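Local coordinates for guanylate kinase (PDB 6WCT), which catalyses the ATP-dependent phosphorylation of GMP to GDP and is thought to be essential for recycling GMP and, indirectly, cGMP, at residues A[47-52]-A[112-117]; A[134-139]-A[178-183]. All coordinates share one frame; numbering follows the deposited sequence.

Interaction 1: A[47-52]-A[112-117]; sequences PQIALS and GQDVLL
Ala50 joins strand 49-51 to strand 114-117 through both of its backbone polar atoms. Its N gives a nearly straight hydrogen bond (173°) to Asp114 O at 2.9 Å, and its O accepts from Leu116 N at 2.8 Å. Farther along, the bond from Ser52 N to Leu116 O is weak, and the two chains begin to part.

The tight side is the face that carries Ile49, Leu51 and Leu116. Ile49 turns CG1 back beside its own N (chi1 -56°), which leaves CG2 to press on Leu116 CB at 3.7 Å, while Leu51 CD1 meets Leu116 CD2 at 4.0 Å. Leu43 of helix 35-45 touches both Ile49 and Leu51, and Phe199 of helix 188-203 lies against Ile49 and Leu116, so these two helices cover this face. Asp114 points to it too, its OD1 bonded to Thr23 N.

The looser part is the end where Gln113 meets the partly exposed Ala50. Gln113, its chain bent at chi2 (73°), curls its amide back so that NE2 donates to Asp114 O at 2.9 Å, in the carbonyl plane and on a lone pair. That oxygen thus serves two donors, Ala50 N arriving from above the carbonyl plane. One water links Gln113 NE2 to Pro47 O. A second lies between the chains where they enter the sheet, joining Gln48 O to Gly112 O and Asp114 N.

An edge strand paired in parallel with its neighbour is characteristic of the alpha/beta core of P-loop kinases, here the guanylate kinase family.

Interaction 2: A[134-139]-A[178-183]; sequences TVTVFI and EFDYVI
Thr136 and Asp180 grip each other where strand 135-139 meets the turn leading into strand 181-183. Asp180 OD2 accepts from Thr136 N at 3.1 Å, met on the anti side of the carboxylate. In return, Asp180 N donates to Thr136 OG1, also at 3.1 Å; the threonine hydroxyl can receive it because chi1 (66°) sets OG1 between its own N and carbonyl carbon. Thr136 O takes Tyr181 N in its carbonyl plane and, more weakly, Asp180 N. Regular parallel pairing then continues from Phe138, whose N donates to Tyr181 O at 2.9 Å and whose O accepts from Ile183 N at 2.8 Å.

Beside this polar start, Phe138 and Phe179 form a T-shaped pair. The edge of Phe138 approaches the face of Phe179, CD2 lying 3.7 Å from CE1, with the ring planes at 69°. Thr136 CB touches Phe179 CD2 at 3.6 Å. On the other face, Val137 CG1 packs against Ile183 CD1 at 3.9 Å, and Ile139 runs alongside Ile183 in the same direction, CG1 against CB.

The next shell holds these groups in place. Arg128 of helix 121-130 makes a cation-pi contact with Phe179, and Ile198 and Leu195 of helix 188-203 cover the Val137, Tyr181 and Ile183 face. Phe138 and Ile139 reach Pro30 and Ala29 of the nucleotide-binding loop. From the second subunit, Arg206 and Gln209 bond to the carbonyl oxygens of Phe179 and Val182.

The reciprocal bonds give Thr136 N and Asp180 N side-chain acceptors where regular pairing begins, and the N-H of Thr136 on OD2 would be expected to favour the charged carboxylate.

Overall arrangement
Followed from the N terminus, the chain runs through strand 24-28 and helix 35-45 before reaching 47-52. Interaction 1 then closes a loop of 59 residues that includes all four strands of the mixed sheet, returning at 112-117. Only after helix 121-130 does interaction 2 open at 134-139; it closes at 178-183 around a largely helical excursion. The two loops therefore follow in series, neither nesting nor crossing. Their centres lie about 16 Å apart and their nearest atoms about 7 Å, yet both belong to one five-stranded parallel sheet. Strand 24-28 sits between the two pairs, so interactions 1 and 2 attach the outermost strands of this chain's sheet to their inner neighbours.

Interaction 1: A[47-52]-A[112-117]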
# COMPACT_ATOMS: atom_id res chain seq x y z
N PRO A 47 -9.10 -7.90 12.51
CA PRO A 47 -10.42 -7.58 13.06
C PRO A 47 -10.65 -6.12 13.41
O PRO A 47 -11.77 -5.76 13.80
CB PRO A 47 -10.49 -8.46 14.31
CG PRO A 47 -9.04 -8.54 14.77
CD PRO A 47 -8.21 -8.54 13.49
N GLN A 48 -9.64 -5.25 13.33
CA GLN A 48 -9.92 -3.85 13.63
C GLN A 48 -10.70 -3.15 12.51
O GLN A 48 -10.94 -1.94 12.62
CB GLN A 48 -8.63 -3.11 13.95
CG GLN A 48 -7.90 -2.61 12.76
CD GLN A 48 -6.60 -1.95 13.15
OE1 GLN A 48 -5.53 -2.44 12.83
NE2 GLN A 48 -6.69 -0.82 13.86
N ILE A 49 -11.09 -3.85 11.46
CA ILE A 49 -11.85 -3.27 10.36
C ILE A 49 -13.22 -3.91 10.39
O ILE A 49 -13.34 -5.14 10.34
CB ILE A 49 -11.18 -3.49 9.00
CG1 ILE A 49 -9.76 -2.95 8.99
CG2 ILE A 49 -12.02 -2.87 7.88
CD1 ILE A 49 -9.03 -3.29 7.71
N ALA A 50 -14.26 -3.09 10.44
CA ALA A 50 -15.63 -3.56 10.47
C ALA A 50 -16.21 -3.56 9.06
O ALA A 50 -15.85 -2.75 8.21
CB ALA A 50 -16.50 -2.72 11.41
N LEU A 51 -17.07 -4.54 8.81
CA LEU A 51 -17.77 -4.66 7.55
C LEU A 51 -19.15 -4.01 7.64
O LEU A 51 -19.80 -4.03 8.68
CB LEU A 51 -17.90 -6.14 7.19
CG LEU A 51 -18.63 -6.56 5.92
CD1 LEU A 51 -18.03 -5.87 4.68
CD2 LEU A 51 -18.56 -8.06 5.80
N SER A 52 -19.60 -3.43 6.53
CA SER A 52 -20.92 -2.82 6.46
C SER A 52 -21.87 -3.69 5.64
O SER A 52 -21.49 -4.22 4.59
CB SER A 52 -20.83 -1.43 5.83
OG SER A 52 -22.11 -0.95 5.53
N GLY A 112 -13.63 6.42 15.56
CA GLY A 112 -12.33 5.80 15.41
C GLY A 112 -12.36 4.37 14.92
O GLY A 112 -11.33 3.69 14.95
N GLN A 113 -13.50 3.91 14.43
CA GLN A 113 -13.64 2.56 13.92
C GLN A 113 -13.38 2.55 12.42
O GLN A 113 -13.99 3.34 11.68
CB GLN A 113 -15.05 2.03 14.23
CG GLN A 113 -15.41 0.73 13.54
CD GLN A 113 -14.70 -0.47 14.11
OE1 GLN A 113 -14.80 -0.77 15.31
NE2 GLN A 113 -13.94 -1.17 13.27
N ASP A 114 -12.46 1.69 11.98
CA ASP A 114 -12.26 1.48 10.55
C ASP A 114 -13.43 0.72 9.96
O ASP A 114 -13.99 -0.19 10.59
CB ASP A 114 -10.95 0.73 10.26
CG ASP A 114 -9.71 1.53 10.64
OD1 ASP A 114 -9.83 2.71 11.01
OD2 ASP A 114 -8.60 0.98 10.50
N VAL A 115 -13.79 1.07 8.72
CA VAL A 115 -14.96 0.53 8.04
C VAL A 115 -14.57 0.18 6.62
O VAL A 115 -13.86 0.94 5.94
CB VAL A 115 -16.15 1.51 8.05
CG1 VAL A 115 -17.34 0.90 7.32
CG2 VAL A 115 -16.54 1.85 9.47
N LEU A 116 -15.02 -0.98 6.17
CA LEU A 116 -14.82 -1.46 4.82
C LEU A 116 -16.17 -1.53 4.11
O LEU A 116 -17.12 -2.09 4.65
CB LEU A 116 -14.13 -2.82 4.83
CG LEU A 116 -13.72 -3.46 3.51
CD1 LEU A 116 -12.71 -4.54 3.78
CD2 LEU A 116 -14.93 -4.08 2.80
N LEU A 117 -16.26 -0.92 2.93
CA LEU A 117 -17.46 -0.94 2.09
C LEU A 117 -17.22 -1.79 0.85
O LEU A 117 -16.19 -1.62 0.18
CB LEU A 117 -17.86 0.48 1.66
CG LEU A 117 -18.00 1.56 2.74
CD1 LEU A 117 -18.36 2.93 2.15
CD2 LEU A 117 -19.01 1.14 3.84
O HOH W 1 -13.56 -3.39 14.57
O HOH W 2 -11.04 0.61 13.95

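Interaction 2: A[134-139]-A[178-183]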
# COMPACT_ATOMS: atom_id res chain seq x y z
N THR A 134 -9.92 7.86 1.48
CA THR A 134 -10.41 6.49 1.39
C THR A 134 -9.41 5.63 0.63
O THR A 134 -8.85 6.04 -0.38
CB THR A 134 -11.78 6.46 0.70
OG1 THR A 134 -12.72 7.22 1.46
CG2 THR A 134 -12.28 5.07 0.59
N VAL A 135 -9.17 4.42 1.12
CA VAL A 135 -8.29 3.46 0.46
C VAL A 135 -9.16 2.54 -0.38
O VAL A 135 -10.00 1.82 0.17
CB VAL A 135 -7.46 2.67 1.48
CG1 VAL A 135 -6.64 1.55 0.79
CG2 VAL A 135 -6.55 3.59 2.25
N THR A 136 -8.97 2.54 -1.70
CA THR A 136 -9.87 1.82 -2.60
C THR A 136 -9.12 0.73 -3.37
O THR A 136 -8.02 0.97 -3.88
CB THR A 136 -10.57 2.78 -3.57
OG1 THR A 136 -9.60 3.35 -4.44
CG2 THR A 136 -11.28 3.95 -2.80
N VAL A 137 -9.71 -0.47 -3.43
CA VAL A 137 -9.10 -1.65 -4.03
C VAL A 137 -10.08 -2.28 -5.02
O VAL A 137 -11.26 -2.45 -4.71
CB VAL A 137 -8.73 -2.70 -2.96
CG1 VAL A 137 -8.02 -3.91 -3.61
CG2 VAL A 137 -7.91 -2.07 -1.81
N PHE A 138 -9.58 -2.68 -6.19
CA PHE A 138 -10.42 -3.40 -7.14
C PHE A 138 -9.90 -4.82 -7.31
O PHE A 138 -8.70 -5.04 -7.44
CB PHE A 138 -10.48 -2.73 -8.52
CG PHE A 138 -11.73 -3.08 -9.30
CD1 PHE A 138 -11.79 -4.24 -10.05
CD2 PHE A 138 -12.85 -2.27 -9.25
CE1 PHE A 138 -12.95 -4.57 -10.73
CE2 PHE A 138 -14.01 -2.59 -9.93
CZ PHE A 138 -14.06 -3.75 -10.68
N ILE A 139 -10.82 -5.79 -7.30
CA ILE A 139 -10.45 -7.19 -7.43
C ILE A 139 -10.97 -7.68 -8.76
O ILE A 139 -12.17 -7.55 -9.06
CB ILE A 139 -10.95 -8.04 -6.25
CG1 ILE A 139 -10.32 -7.51 -4.95
CG2 ILE A 139 -10.63 -9.51 -6.46
CD1 ILE A 139 -10.63 -8.31 -3.70
N GLU A 178 -10.31 3.70 -11.58
CA GLU A 178 -10.55 4.70 -10.56
C GLU A 178 -10.00 4.31 -9.18
O GLU A 178 -10.04 5.14 -8.26
CB GLU A 178 -12.05 4.99 -10.48
CG GLU A 178 -12.56 5.60 -11.78
CD GLU A 178 -14.03 5.38 -12.01
OE1 GLU A 178 -14.75 5.05 -11.05
OE2 GLU A 178 -14.48 5.57 -13.17
N PHE A 179 -9.45 3.11 -9.05
CA PHE A 179 -9.08 2.54 -7.76
C PHE A 179 -7.57 2.58 -7.54
O PHE A 179 -6.78 2.58 -8.49
CB PHE A 179 -9.64 1.11 -7.66
CG PHE A 179 -11.15 1.08 -7.56
CD1 PHE A 179 -11.94 1.31 -8.68
CD2 PHE A 179 -11.78 0.89 -6.35
CE1 PHE A 179 -13.33 1.31 -8.60
CE2 PHE A 179 -13.18 0.89 -6.25
CZ PHE A 179 -13.95 1.11 -7.37
N ASP A 180 -7.17 2.66 -6.26
CA ASP A 180 -5.73 2.80 -5.96
C ASP A 180 -4.97 1.51 -6.22
O ASP A 180 -3.81 1.53 -6.67
CB ASP A 180 -5.53 3.23 -4.52
CG ASP A 180 -6.27 4.52 -4.18
OD1 ASP A 180 -6.03 5.53 -4.88
OD2 ASP A 180 -7.07 4.52 -3.21
N TYR A 181 -5.58 0.38 -5.90
CA TYR A 181 -4.92 -0.92 -5.97
C TYR A 181 -5.77 -1.86 -6.79
O TYR A 181 -6.99 -1.69 -6.89
CB TYR A 181 -4.71 -1.55 -4.58
CG TYR A 181 -3.85 -0.71 -3.70
CD1 TYR A 181 -2.47 -0.83 -3.70
CD2 TYR A 181 -4.43 0.24 -2.87
CE1 TYR A 181 -1.68 -0.02 -2.89
CE2 TYR A 181 -3.66 1.03 -2.06
CZ TYR A 181 -2.29 0.90 -2.07
OH TYR A 181 -1.56 1.73 -1.25
N VAL A 182 -5.11 -2.85 -7.39
CA VAL A 182 -5.78 -3.87 -8.18
C VAL A 182 -5.23 -5.21 -7.72
O VAL A 182 -4.01 -5.37 -7.63
CB VAL A 182 -5.58 -3.66 -9.69
CG1 VAL A 182 -6.16 -4.80 -10.48
CG2 VAL A 182 -6.23 -2.31 -10.12
N ILE A 183 -6.12 -6.11 -7.32
CA ILE A 183 -5.76 -7.49 -6.97
C ILE A 183 -6.37 -8.41 -8.01
O ILE A 183 -7.56 -8.30 -8.32
CB ILE A 183 -6.27 -7.85 -5.56
CG1 ILE A 183 -5.58 -6.99 -4.49
CG2 ILE A 183 -6.10 -9.35 -5.29
CD1 ILE A 183 -6.15 -7.23 -3.05